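Local coordinates for protein QdtA (Thermoanaerobacterium thermosaccharolyticum, PDB 4ZU5) that belongs to the WxcM-like family of cupin-fold proteins, is modelled here as an assembly of two chains, and binds thymidine, at residues A[37-42]-A[46-51]; A[56-61]-A[95-100]; A[68-71]-A[76-79]; A[71-76]-A[126-131]. All blocks are in the same frame, centred on the assembly; numbering follows the deposited sequence.

All four contacts lie within one cupin domain, whose two antiparallel sheets face each other. Interactions 1 and 2 each pair a strand of one sheet with a strand of the other. Interaction 3 joins neighbouring strands of the sheet that holds 47-53, 96-100, 67-73 and 76-82, and interaction 4 sets the turn of that hairpin against the C-terminal helix. Along the chain, interaction 1 closes before the others open, interaction 3 falls between the segments of interaction 2, and interactions 2 and 4 alternate. Strand 96-100 connects them: the centre of interaction 2 is about 10 Å from those of interactions 1 and 3. Interactions 1 and 4, about 20 Å apart between centres, mark the subunit-interface and helix sides.

Interaction 1 (A[37-42]-A[46-51])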
loop_
_atom_site.group_PDB
_atom_site.type_symbol
_atom_site.label_atom_id
_atom_site.label_comp_id
_atom_site.label_asym_id
_atom_site.label_seq_id
_atom_site.Cartn_x
_atom_site.Cartn_y
_atom_site.Cartn_z
ATOM N N TYR A 37 -3.351 -5.463 -0.276
ATOM C CA TYR A 37 -2.742 -6.301 0.709
ATOM C C TYR A 37 -1.258 -6.241 0.643
ATOM O O TYR A 37 -0.681 -5.812 -0.347
ATOM C CB TYR A 37 -3.262 -7.737 0.616
ATOM C CG TYR A 37 -2.980 -8.483 -0.664
ATOM C CD1 TYR A 37 -1.840 -9.209 -0.800
ATOM C CD2 TYR A 37 -3.865 -8.467 -1.732
ATOM C CE1 TYR A 37 -1.560 -9.918 -1.948
ATOM C CE2 TYR A 37 -3.603 -9.185 -2.894
ATOM C CZ TYR A 37 -2.453 -9.939 -2.969
ATOM O OH TYR A 37 -2.138 -10.632 -4.097
ATOM N N TYR A 38 -0.610 -6.621 1.734
ATOM C CA TYR A 38 0.839 -6.543 1.720
ATOM C C TYR A 38 1.467 -7.745 2.431
ATOM O O TYR A 38 0.857 -8.295 3.398
ATOM C CB TYR A 38 1.330 -5.234 2.369
ATOM C CG TYR A 38 0.481 -4.735 3.506
ATOM C CD1 TYR A 38 0.772 -5.092 4.813
ATOM C CD2 TYR A 38 -0.539 -3.790 3.298
ATOM C CE1 TYR A 38 0.002 -4.649 5.875
ATOM C CE2 TYR A 38 -1.288 -3.315 4.370
ATOM C CZ TYR A 38 -1.011 -3.763 5.661
ATOM O OH TYR A 38 -1.682 -3.301 6.777
ATOM N N ILE A 39 2.680 -8.098 1.982
ATOM C CA ILE A 39 3.397 -9.276 2.439
ATOM C C ILE A 39 4.707 -8.841 3.069
ATOM O O ILE A 39 5.476 -8.062 2.498
ATOM C CB ILE A 39 3.615 -10.259 1.277
ATOM C CG1 ILE A 39 2.250 -10.779 0.824
ATOM C CG2 ILE A 39 4.487 -11.430 1.703
ATOM C CD1 ILE A 39 2.207 -11.254 -0.601
ATOM N N THR A 40 4.922 -9.291 4.300
ATOM C CA THR A 40 6.115 -8.946 5.051
ATOM C C THR A 40 6.643 -10.217 5.764
ATOM O O THR A 40 5.988 -11.256 5.819
ATOM C CB THR A 40 5.789 -7.915 6.147
ATOM O OG1 THR A 40 4.770 -8.478 7.000
ATOM C CG2 THR A 40 5.292 -6.593 5.536
ATOM N N LYS A 41 7.890 -10.121 6.200
ATOM C CA LYS A 41 8.512 -11.091 7.090
ATOM C C LYS A 41 8.593 -12.461 6.399
ATOM O O LYS A 41 8.397 -13.491 7.027
ATOM C CB LYS A 41 7.811 -11.086 8.474
ATOM C CG LYS A 41 8.013 -9.773 9.222
ATOM C CD LYS A 41 7.402 -9.704 10.624
ATOM C CE LYS A 41 5.887 -9.480 10.575
ATOM N NZ LYS A 41 5.428 -8.295 9.756
ATOM N N VAL A 42 8.931 -12.482 5.107
ATOM C CA VAL A 42 9.041 -13.755 4.385
ATOM C C VAL A 42 10.457 -14.290 4.503
ATOM O O VAL A 42 11.434 -13.569 4.227
ATOM C CB VAL A 42 8.759 -13.621 2.894
ATOM C CG1 VAL A 42 8.973 -14.939 2.186
ATOM C CG2 VAL A 42 7.356 -13.083 2.665
ATOM N N ILE A 46 11.849 -18.916 0.888
ATOM C CA ILE A 46 10.459 -19.193 0.602
ATOM C C ILE A 46 10.108 -18.698 -0.802
ATOM O O ILE A 46 10.685 -17.707 -1.281
ATOM C CB ILE A 46 9.551 -18.536 1.660
ATOM C CG1 ILE A 46 9.668 -19.299 2.973
ATOM C CG2 ILE A 46 8.092 -18.550 1.220
ATOM C CD1 ILE A 46 8.934 -20.633 2.967
ATOM N N THR A 47 9.243 -19.491 -1.432
ATOM C CA THR A 47 8.505 -19.146 -2.630
ATOM C C THR A 47 7.041 -19.169 -2.305
ATOM O O THR A 47 6.542 -20.136 -1.749
ATOM C CB THR A 47 8.737 -20.166 -3.750
ATOM O OG1 THR A 47 10.137 -20.182 -4.006
ATOM C CG2 THR A 47 7.987 -19.749 -5.027
ATOM N N ARG A 48 6.334 -18.090 -2.614
ATOM C CA ARG A 48 4.884 -18.110 -2.404
ATOM C C ARG A 48 4.173 -17.704 -3.668
ATOM O O ARG A 48 4.821 -17.525 -4.706
ATOM C CB ARG A 48 4.455 -17.216 -1.236
ATOM C CG ARG A 48 5.040 -15.827 -1.247
ATOM C CD ARG A 48 4.628 -15.054 0.005
ATOM N NE ARG A 48 3.171 -15.000 0.098
ATOM C CZ ARG A 48 2.473 -15.036 1.226
ATOM N NH1 ARG A 48 1.166 -15.037 1.153
ATOM N NH2 ARG A 48 3.056 -15.055 2.419
ATOM N N GLY A 49 2.862 -17.534 -3.581
ATOM C CA GLY A 49 2.048 -17.253 -4.771
ATOM C C GLY A 49 1.435 -18.533 -5.326
ATOM O O GLY A 49 0.572 -19.118 -4.710
ATOM N N TYR A 50 1.883 -18.965 -6.500
ATOM C CA TYR A 50 1.371 -20.154 -7.171
ATOM C C TYR A 50 -0.111 -19.972 -7.452
ATOM O O TYR A 50 -0.930 -20.799 -7.032
ATOM C CB TYR A 50 1.581 -21.433 -6.333
ATOM C CG TYR A 50 3.036 -21.769 -6.036
ATOM C CD1 TYR A 50 3.855 -22.399 -6.974
ATOM C CD2 TYR A 50 3.587 -21.456 -4.801
ATOM C CE1 TYR A 50 5.173 -22.733 -6.677
ATOM C CE2 TYR A 50 4.884 -21.795 -4.492
ATOM C CZ TYR A 50 5.665 -22.420 -5.437
ATOM O OH TYR A 50 6.966 -22.629 -5.118
ATOM N N HIS A 51 -0.459 -18.948 -8.232
ATOM C CA HIS A 51 -1.854 -18.750 -8.606
ATOM C C HIS A 51 -1.990 -17.797 -9.769
ATOM O O HIS A 51 -1.011 -17.199 -10.226
ATOM C CB HIS A 51 -2.679 -18.288 -7.383
ATOM C CG HIS A 51 -2.406 -16.878 -6.963
ATOM N ND1 HIS A 51 -1.439 -16.550 -6.039
ATOM C CD2 HIS A 51 -2.933 -15.705 -7.388
ATOM C CE1 HIS A 51 -1.378 -15.236 -5.911
ATOM N NE2 HIS A 51 -2.266 -14.702 -6.727
#
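Val42 and Ile46 bring the two backbones nearest, 6.8 Å between their CA atoms, on either side of a three-residue connection. Strand 35-40 and strand 47-53 belong to different sheets, and no hydrogen bond joins segments 37-42 and 46-51; only side chains bridge the gap. Next to the connection, Val42 CG1 rests on Ile46 CB at 3.7 Å. Deeper in, the side chains of Ile39 and Arg48 run antiparallel alongside one another. Ile39 CG1 sits 4.2 Å above the guanidinium plane, over its centre, while Ile39 CD1 comes within 3.9 Å of Arg48 NE. A bend at chi3 (-57°) turns the arginine head broadside, so that one face lies on the isoleucine. Phe102 packs on Ile39, Val42 and Arg48. About 7 Å from the Arg48 side chain lies a bound thymidine. With an aliphatic chain covering one guanidinium face, hydrogen bonding is left to the N-H edge, where Arg48 NH2 makes a weak bond to Tyr17 O of the second subunit.

Interaction 2 (A[56-61]-A[95-100]); sequences LHQVLI and VWREMF. Unlike the reference sequence in segment 95-100: Val95 (reference Leu).
A single hydrogen bond carries this buried contact: Arg97 NH1 donates to Gln58 OE1 at 3.0 Å, with a bent N-H...O angle of 136°. The acceptor lies in the guanidinium plane, at its edge, yet the donor is tilted 34° from the amide's carbonyl plane, and the two flat groups are turned 60° against each other. The contact spans the inside of the cupin fold, where strand 58-64 of one sheet faces strand 96-100 of the other. Two further polar groupings hold the partners in position. Arg97 is folded back on itself, with two successive kinks at chi2 and chi3, and this brings NH2 to Val95 O at 2.9 Å, again at the guanidinium edge, with NE adding a weak bond to that same oxygen. On the other side of the contact, the bond between Gln58 NE2 and Tyr37 OH fixes which way the amide is turned, presenting OE1 to Arg97. As for apolar neighbours, Gln58 packs on Val110 of strand 107-112.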
loop_
_atom_site.group_PDB
_atom_site.type_symbol
_atom_site.label_atom_id
_atom_site.label_comp_id
_atom_site.label_asym_id
_atom_site.label_seq_id
_atom_site.Cartn_x
_atom_site.Cartn_y
_atom_site.Cartn_z
ATOM N N LEU A 56 -9.351 -10.488 -12.309
ATOM C CA LEU A 56 -8.683 -9.547 -11.442
ATOM C C LEU A 56 -7.497 -8.861 -12.144
ATOM O O LEU A 56 -6.741 -9.498 -12.864
ATOM C CB LEU A 56 -8.191 -10.312 -10.223
ATOM C CG LEU A 56 -7.558 -9.479 -9.116
ATOM C CD1 LEU A 56 -8.601 -8.526 -8.538
ATOM C CD2 LEU A 56 -6.959 -10.313 -8.001
ATOM N N HIS A 57 -7.285 -7.579 -11.827
ATOM C CA HIS A 57 -6.137 -6.828 -12.323
ATOM C C HIS A 57 -5.465 -6.378 -11.037
ATOM O O HIS A 57 -6.147 -6.089 -10.056
ATOM C CB HIS A 57 -6.577 -5.653 -13.215
ATOM C CG HIS A 57 -7.260 -6.066 -14.482
ATOM N ND1 HIS A 57 -6.646 -6.062 -15.718
ATOM C CD2 HIS A 57 -8.542 -6.436 -14.707
ATOM C CE1 HIS A 57 -7.492 -6.523 -16.630
ATOM N NE2 HIS A 57 -8.644 -6.770 -16.033
ATOM N N GLN A 58 -4.136 -6.423 -11.025
ATOM C CA GLN A 58 -3.340 -6.134 -9.856
ATOM C C GLN A 58 -2.126 -5.350 -10.278
ATOM O O GLN A 58 -1.665 -5.477 -11.424
ATOM C CB GLN A 58 -2.812 -7.468 -9.325
ATOM C CG GLN A 58 -3.876 -8.336 -8.700
ATOM C CD GLN A 58 -3.234 -9.453 -7.874
ATOM O OE1 GLN A 58 -2.189 -9.991 -8.222
ATOM N NE2 GLN A 58 -3.838 -9.756 -6.749
ATOM N N VAL A 59 -1.565 -4.617 -9.326
ATOM C CA VAL A 59 -0.259 -4.012 -9.443
ATOM C C VAL A 59 0.526 -4.388 -8.212
ATOM O O VAL A 59 0.100 -4.146 -7.110
ATOM C CB VAL A 59 -0.387 -2.498 -9.581
ATOM C CG1 VAL A 59 0.942 -1.778 -9.490
ATOM C CG2 VAL A 59 -1.033 -2.165 -10.934
ATOM N N LEU A 60 1.718 -4.908 -8.428
ATOM C CA LEU A 60 2.607 -5.280 -7.337
ATOM C C LEU A 60 3.708 -4.241 -7.193
ATOM O O LEU A 60 4.294 -3.781 -8.187
ATOM C CB LEU A 60 3.250 -6.651 -7.615
ATOM C CG LEU A 60 2.459 -7.931 -7.337
ATOM C CD1 LEU A 60 1.084 -7.936 -8.007
ATOM C CD2 LEU A 60 3.207 -9.184 -7.767
ATOM N N ILE A 61 4.063 -3.909 -5.966
ATOM C CA ILE A 61 5.123 -2.906 -5.721
ATOM C C ILE A 61 5.947 -3.304 -4.513
ATOM O O ILE A 61 5.396 -3.637 -3.460
ATOM C CB ILE A 61 4.531 -1.485 -5.419
ATOM C CG1 ILE A 61 3.394 -1.159 -6.380
ATOM C CG2 ILE A 61 5.602 -0.392 -5.443
ATOM C CD1 ILE A 61 2.310 -0.307 -5.768
ATOM N N VAL A 95 -2.293 -14.744 -15.965
ATOM C CA VAL A 95 -0.877 -14.862 -15.839
ATOM C C VAL A 95 -0.623 -15.580 -14.521
ATOM O O VAL A 95 -1.196 -15.214 -13.516
ATOM C CB VAL A 95 -0.246 -13.478 -15.776
ATOM C CG1 VAL A 95 1.239 -13.578 -15.462
ATOM C CG2 VAL A 95 -0.438 -12.737 -17.111
ATOM N N TRP A 96 0.211 -16.623 -14.533
ATOM C CA TRP A 96 0.535 -17.372 -13.317
ATOM C C TRP A 96 1.702 -16.691 -12.666
ATOM O O TRP A 96 2.700 -16.330 -13.319
ATOM C CB TRP A 96 0.901 -18.846 -13.682
ATOM C CG TRP A 96 1.262 -19.771 -12.537
ATOM C CD1 TRP A 96 2.502 -19.994 -12.049
ATOM C CD2 TRP A 96 0.395 -20.623 -11.795
ATOM N NE1 TRP A 96 2.467 -20.911 -11.016
ATOM C CE2 TRP A 96 1.186 -21.323 -10.853
ATOM C CE3 TRP A 96 -0.969 -20.822 -11.774
ATOM C CZ2 TRP A 96 0.650 -22.210 -9.924
ATOM C CZ3 TRP A 96 -1.492 -21.749 -10.898
ATOM C CH2 TRP A 96 -0.677 -22.405 -9.951
ATOM N N ARG A 97 1.660 -16.576 -11.350
ATOM C CA ARG A 97 2.830 -16.021 -10.703
ATOM C C ARG A 97 3.245 -16.681 -9.411
ATOM O O ARG A 97 2.431 -17.273 -8.705
ATOM C CB ARG A 97 2.720 -14.511 -10.535
ATOM C CG ARG A 97 2.053 -14.051 -9.270
ATOM C CD ARG A 97 0.660 -14.626 -9.200
ATOM N NE ARG A 97 -0.182 -14.342 -10.365
ATOM C CZ ARG A 97 -0.975 -13.279 -10.468
ATOM N NH1 ARG A 97 -0.985 -12.379 -9.492
ATOM N NH2 ARG A 97 -1.769 -13.139 -11.525
ATOM N N GLU A 98 4.544 -16.573 -9.173
ATOM C CA GLU A 98 5.221 -16.981 -7.928
ATOM C C GLU A 98 6.196 -15.887 -7.516
ATOM O O GLU A 98 6.715 -15.124 -8.336
ATOM C CB GLU A 98 5.961 -18.302 -8.194
ATOM C CG GLU A 98 5.040 -19.422 -8.639
ATOM C CD GLU A 98 5.751 -20.581 -9.301
ATOM O OE1 GLU A 98 6.987 -20.582 -9.243
ATOM O OE2 GLU A 98 5.050 -21.445 -9.853
ATOM N N MET A 99 6.445 -15.774 -6.220
ATOM C CA MET A 99 7.316 -14.754 -5.720
ATOM C C MET A 99 8.369 -15.374 -4.802
ATOM O O MET A 99 8.051 -16.262 -4.023
ATOM C CB MET A 99 6.501 -13.746 -4.908
ATOM C CG MET A 99 5.410 -13.007 -5.678
ATOM S SD MET A 99 3.830 -13.812 -5.585
ATOM C CE MET A 99 3.241 -13.033 -4.086
ATOM N N PHE A 100 9.590 -14.890 -4.887
ATOM C CA PHE A 100 10.712 -15.544 -4.192
ATOM C C PHE A 100 11.900 -14.618 -3.999
ATOM O O PHE A 100 11.914 -13.486 -4.505
ATOM C CB PHE A 100 11.059 -16.851 -4.933
ATOM C CG PHE A 100 11.727 -16.629 -6.261
ATOM C CD1 PHE A 100 13.113 -16.618 -6.366
ATOM C CD2 PHE A 100 10.977 -16.397 -7.392
ATOM C CE1 PHE A 100 13.751 -16.414 -7.580
ATOM C CE2 PHE A 100 11.602 -16.185 -8.612
ATOM C CZ PHE A 100 12.984 -16.153 -8.699
#

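Interaction 3 (A[68-71]-A[76-79]); sequences KIRL and EEKI
Leu71 and Lys78 are joined by two backbone hydrogen bonds, Leu71 N to Lys78 O at 2.9 Å and Lys78 N to Leu71 O at 3.0 Å, which make them an antiparallel hydrogen-bonded pair. Arg70 with Ile79 follows as a non-hydrogen-bonded pair, and CA-H...O contacts, such as Ile79 CA to Ile69 O at 3.3 Å, fill in between. Together they define the hairpin of strands 67-73 and 76-82, whose short segments run at 173° to each other. Charges come next. Arg70 NE and Glu77 OE1 form a long salt bridge of 3.7 Å, with the oxygen at the guanidinium edge and the carboxylate and guanidinium planes 64° apart. The stronger partner of Arg70 is Glu98, on the neighbouring strand 96-100, which takes NH1. Within the second strand, Lys78 NZ meets Glu76 OE1 at 3.1 Å from above the carboxylate plane. Packing completes the contact. Ile79 CD1 lies beside the Lys68 chain, whose ammonium goes on to Asp101. On the other face Leu71 packs onto Ile80 and Ile91; Lys78, paired with Glu76, shares this face but leads away from the first strand. On the Arg70 and Ile79 face, Glu98 is the close partner of the guanidinium and Glu77 a distant second, and together they probably offset its charge.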
loop_
_atom_site.group_PDB
_atom_site.type_symbol
_atom_site.label_atom_id
_atom_site.label_comp_id
_atom_site.label_asym_id
_atom_site.label_seq_id
_atom_site.Cartn_x
_atom_site.Cartn_y
_atom_site.Cartn_z
ATOM N N LYS A 68 11.624 -11.167 -6.143
ATOM C CA LYS A 68 11.566 -11.647 -7.511
ATOM C C LYS A 68 10.220 -12.256 -7.822
ATOM O O LYS A 68 9.660 -13.094 -7.075
ATOM C CB LYS A 68 12.721 -12.659 -7.735
ATOM C CG LYS A 68 14.089 -12.008 -7.904
ATOM C CD LYS A 68 15.173 -13.059 -8.096
ATOM C CE LYS A 68 16.550 -12.460 -7.950
ATOM N NZ LYS A 68 16.836 -12.260 -6.512
ATOM N N ILE A 69 9.661 -11.833 -8.962
ATOM C CA ILE A 69 8.365 -12.300 -9.360
ATOM C C ILE A 69 8.564 -13.149 -10.596
ATOM O O ILE A 69 9.072 -12.657 -11.611
ATOM C CB ILE A 69 7.395 -11.172 -9.789
ATOM C CG1 ILE A 69 7.385 -10.008 -8.822
ATOM C CG2 ILE A 69 6.021 -11.758 -10.021
ATOM C CD1 ILE A 69 7.213 -10.390 -7.375
ATOM N N ARG A 70 8.190 -14.412 -10.486
ATOM C CA ARG A 70 8.215 -15.316 -11.644
ATOM C C ARG A 70 6.838 -15.273 -12.279
ATOM O O ARG A 70 5.859 -15.650 -11.661
ATOM C CB ARG A 70 8.579 -16.744 -11.210
ATOM C CG ARG A 70 8.404 -17.838 -12.263
ATOM C CD ARG A 70 8.804 -19.248 -11.756
ATOM N NE ARG A 70 10.177 -19.303 -11.253
ATOM C CZ ARG A 70 10.528 -19.409 -9.975
ATOM N NH1 ARG A 70 9.633 -19.487 -9.004
ATOM N NH2 ARG A 70 11.797 -19.374 -9.654
ATOM N N LEU A 71 6.780 -14.794 -13.520
ATOM C CA LEU A 71 5.569 -14.693 -14.279
ATOM C C LEU A 71 5.601 -15.754 -15.362
ATOM O O LEU A 71 6.606 -15.922 -16.060
ATOM C CB LEU A 71 5.457 -13.331 -14.972
ATOM C CG LEU A 71 5.656 -12.161 -14.012
ATOM C CD1 LEU A 71 6.022 -10.889 -14.766
ATOM C CD2 LEU A 71 4.382 -11.999 -13.236
ATOM N N GLU A 76 5.940 -19.401 -21.981
ATOM C CA GLU A 76 6.762 -18.244 -21.710
ATOM C C GLU A 76 6.960 -18.023 -20.229
ATOM O O GLU A 76 6.035 -18.184 -19.457
ATOM C CB GLU A 76 6.124 -17.027 -22.364
ATOM C CG GLU A 76 7.050 -15.826 -22.485
ATOM C CD GLU A 76 8.199 -16.079 -23.447
ATOM O OE1 GLU A 76 9.371 -16.070 -22.994
ATOM O OE2 GLU A 76 7.900 -16.327 -24.638
ATOM N N GLU A 77 8.168 -17.649 -19.827
ATOM C CA GLU A 77 8.368 -17.280 -18.453
ATOM C C GLU A 77 9.377 -16.161 -18.327
ATOM O O GLU A 77 10.337 -16.113 -19.085
ATOM C CB GLU A 77 8.798 -18.501 -17.664
ATOM C CG GLU A 77 9.415 -18.155 -16.328
ATOM C CD GLU A 77 9.794 -19.387 -15.531
ATOM O OE1 GLU A 77 10.876 -19.336 -14.915
ATOM O OE2 GLU A 77 9.032 -20.377 -15.557
ATOM N N LYS A 78 9.159 -15.251 -17.383
ATOM C CA LYS A 78 10.115 -14.190 -17.094
ATOM C C LYS A 78 10.190 -14.022 -15.623
ATOM O O LYS A 78 9.214 -14.144 -14.883
ATOM C CB LYS A 78 9.714 -12.781 -17.568
ATOM C CG LYS A 78 9.247 -12.640 -18.990
ATOM C CD LYS A 78 10.334 -12.917 -20.012
ATOM C CE LYS A 78 9.664 -13.204 -21.353
ATOM N NZ LYS A 78 10.650 -13.339 -22.452
ATOM N N ILE A 79 11.335 -13.555 -15.210
ATOM C CA ILE A 79 11.438 -13.241 -13.817
ATOM C C ILE A 79 11.808 -11.767 -13.700
ATOM O O ILE A 79 12.716 -11.260 -14.348
ATOM C CB ILE A 79 12.241 -14.316 -13.030
ATOM C CG1 ILE A 79 13.485 -13.743 -12.448
ATOM C CG2 ILE A 79 12.452 -15.633 -13.747
ATOM C CD1 ILE A 79 13.118 -13.241 -11.076
#

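Interaction 4 (A[71-76]-A[126-131]); sequences LKIPDE and DFYIDE
Tyr128 points its phenol end at the end of the strand and the start of its turn, with Lys72, Ile73 and Pro74 gathered round the hydroxyl. CG lies anti to the backbone N (chi1 165°), which swings the ring off the helix and across to the hairpin. Ile73 CA meets the ring at its edge, near the ring plane, 3.3 Å from Tyr128 OH. The Ile73 side chain crosses the tyrosine obliquely and brings CG2 to 3.8 Å from the same oxygen, and Pro74 CD closes in at 3.9 Å. Lys72 O approaches obliquely, 3.1 Å from Tyr128 OH, but makes no hydrogen bond with it; the hydroxyl bonds instead to Leu94 O, just before strand 96-100. The hydroxyl of this buried tyrosine is thereby satisfied. Around the tyrosine, Pro74 also packs on Ala132 and Phe136 further along the helix. Its position is set by a type II turn from Ile73 to Glu76, held by Ile73 N to Glu76 O at 3.1 Å and Glu76 N to Ile73 O at 2.9 Å, with Asp75 at a positive phi of 75°. The arrangement is a two-residue beta-hairpin turn lying against the C-terminal helix 125-136, which covers this end of the cupin domain.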
loop_
_atom_site.group_PDB
_atom_site.type_symbol
_atom_site.label_atom_id
_atom_site.label_comp_id
_atom_site.label_asym_id
_atom_site.label_seq_id
_atom_site.Cartn_x
_atom_site.Cartn_y
_atom_site.Cartn_z
ATOM N N LEU A 71 6.780 -14.794 -13.520
ATOM C CA LEU A 71 5.569 -14.693 -14.279
ATOM C C LEU A 71 5.601 -15.754 -15.362
ATOM O O LEU A 71 6.606 -15.922 -16.060
ATOM C CB LEU A 71 5.457 -13.331 -14.972
ATOM C CG LEU A 71 5.656 -12.161 -14.012
ATOM C CD1 LEU A 71 6.022 -10.889 -14.766
ATOM C CD2 LEU A 71 4.382 -11.999 -13.236
ATOM N N LYS A 72 4.471 -16.411 -15.552
ATOM C CA LYS A 72 4.402 -17.328 -16.661
ATOM C C LYS A 72 3.041 -17.502 -17.289
ATOM O O LYS A 72 1.995 -17.410 -16.653
ATOM C CB LYS A 72 5.039 -18.650 -16.235
ATOM C CG LYS A 72 4.144 -19.851 -16.113
ATOM C CD LYS A 72 4.806 -20.784 -15.112
ATOM C CE LYS A 72 5.471 -21.975 -15.788
ATOM N NZ LYS A 72 5.956 -22.838 -14.677
ATOM N N ILE A 73 3.076 -17.729 -18.594
ATOM C CA ILE A 73 1.932 -18.126 -19.345
ATOM C C ILE A 73 2.463 -19.307 -20.164
ATOM O O ILE A 73 3.668 -19.572 -20.180
ATOM C CB ILE A 73 1.446 -16.985 -20.275
ATOM C CG1 ILE A 73 2.513 -16.559 -21.301
ATOM C CG2 ILE A 73 1.126 -15.759 -19.441
ATOM C CD1 ILE A 73 2.068 -15.465 -22.268
ATOM N N PRO A 74 1.587 -19.935 -20.930
ATOM C CA PRO A 74 2.077 -21.100 -21.655
ATOM C C PRO A 74 3.252 -20.741 -22.562
ATOM O O PRO A 74 3.231 -19.723 -23.266
ATOM C CB PRO A 74 0.843 -21.553 -22.431
ATOM C CG PRO A 74 -0.283 -21.141 -21.543
ATOM C CD PRO A 74 0.135 -19.776 -21.071
ATOM N N ASP A 75 4.316 -21.530 -22.432
ATOM C CA ASP A 75 5.480 -21.433 -23.295
ATOM C C ASP A 75 6.326 -20.225 -22.954
ATOM O O ASP A 75 7.352 -20.028 -23.570
ATOM C CB ASP A 75 5.062 -21.358 -24.774
ATOM C CG ASP A 75 4.386 -22.649 -25.275
ATOM O OD1 ASP A 75 4.706 -23.734 -24.745
ATOM O OD2 ASP A 75 3.545 -22.577 -26.207
ATOM N N GLU A 76 5.940 -19.401 -21.981
ATOM C CA GLU A 76 6.762 -18.244 -21.710
ATOM C C GLU A 76 6.960 -18.023 -20.229
ATOM O O GLU A 76 6.035 -18.184 -19.457
ATOM C CB GLU A 76 6.124 -17.027 -22.364
ATOM C CG GLU A 76 7.050 -15.826 -22.485
ATOM C CD GLU A 76 8.199 -16.079 -23.447
ATOM O OE1 GLU A 76 9.371 -16.070 -22.994
ATOM O OE2 GLU A 76 7.900 -16.327 -24.638
ATOM N N ASP A 126 -3.065 -27.207 -13.446
ATOM C CA ASP A 126 -3.539 -27.828 -14.707
ATOM C C ASP A 126 -4.741 -27.092 -15.297
ATOM O O ASP A 126 -4.860 -26.944 -16.498
ATOM C CB ASP A 126 -3.908 -29.306 -14.534
ATOM C CG ASP A 126 -2.707 -30.174 -14.194
ATOM O OD1 ASP A 126 -1.592 -29.951 -14.702
ATOM O OD2 ASP A 126 -2.884 -31.083 -13.375
ATOM N N PHE A 127 -5.613 -26.618 -14.428
ATOM C CA PHE A 127 -6.745 -25.821 -14.863
ATOM C C PHE A 127 -6.246 -24.489 -15.414
ATOM O O PHE A 127 -6.722 -24.037 -16.439
ATOM C CB PHE A 127 -7.722 -25.587 -13.705
ATOM C CG PHE A 127 -8.962 -24.812 -14.117
ATOM C CD1 PHE A 127 -9.839 -25.338 -15.070
ATOM C CD2 PHE A 127 -9.227 -23.533 -13.607
ATOM C CE1 PHE A 127 -10.951 -24.617 -15.497
ATOM C CE2 PHE A 127 -10.358 -22.828 -14.003
ATOM C CZ PHE A 127 -11.225 -23.370 -14.946
ATOM N N TYR A 128 -5.305 -23.857 -14.718
ATOM C CA TYR A 128 -4.726 -22.628 -15.200
ATOM C C TYR A 128 -4.290 -22.845 -16.638
ATOM O O TYR A 128 -4.709 -22.146 -17.545
ATOM C CB TYR A 128 -3.522 -22.154 -14.372
ATOM C CG TYR A 128 -2.751 -21.116 -15.106
ATOM C CD1 TYR A 128 -3.280 -19.849 -15.288
ATOM C CD2 TYR A 128 -1.579 -21.422 -15.753
ATOM C CE1 TYR A 128 -2.653 -18.930 -16.093
ATOM C CE2 TYR A 128 -0.938 -20.500 -16.548
ATOM C CZ TYR A 128 -1.470 -19.234 -16.698
ATOM O OH TYR A 128 -0.811 -18.359 -17.528
ATOM N N ILE A 129 -3.422 -23.830 -16.844
ATOM C CA ILE A 129 -2.841 -24.065 -18.157
ATOM C C ILE A 129 -3.882 -24.310 -19.225
ATOM O O ILE A 129 -3.734 -23.823 -20.332
ATOM C CB ILE A 129 -1.863 -25.271 -18.134
ATOM C CG1 ILE A 129 -0.642 -24.951 -17.262
ATOM C CG2 ILE A 129 -1.385 -25.630 -19.536
ATOM C CD1 ILE A 129 0.280 -23.892 -17.845
ATOM N N ASP A 130 -4.899 -25.091 -18.914
ATOM C CA ASP A 130 -5.958 -25.317 -19.868
ATOM C C ASP A 130 -6.583 -23.994 -20.258
ATOM O O ASP A 130 -6.713 -23.729 -21.436
ATOM C CB ASP A 130 -7.046 -26.213 -19.296
ATOM C CG ASP A 130 -6.668 -27.690 -19.386
ATOM O OD1 ASP A 130 -5.815 -28.070 -20.228
ATOM O OD2 ASP A 130 -7.234 -28.456 -18.587
ATOM N N GLU A 131 -7.050 -23.233 -19.271
ATOM C CA GLU A 131 -7.679 -21.919 -19.563
ATOM C C GLU A 131 -6.723 -20.997 -20.330
ATOM O O GLU A 131 -7.101 -20.323 -21.279
ATOM C CB GLU A 131 -8.100 -21.205 -18.274
ATOM C CG GLU A 131 -9.226 -21.841 -17.479
ATOM C CD GLU A 131 -10.402 -22.250 -18.349
ATOM O OE1 GLU A 131 -11.321 -21.412 -18.471
ATOM O OE2 GLU A 131 -10.381 -23.373 -18.933
#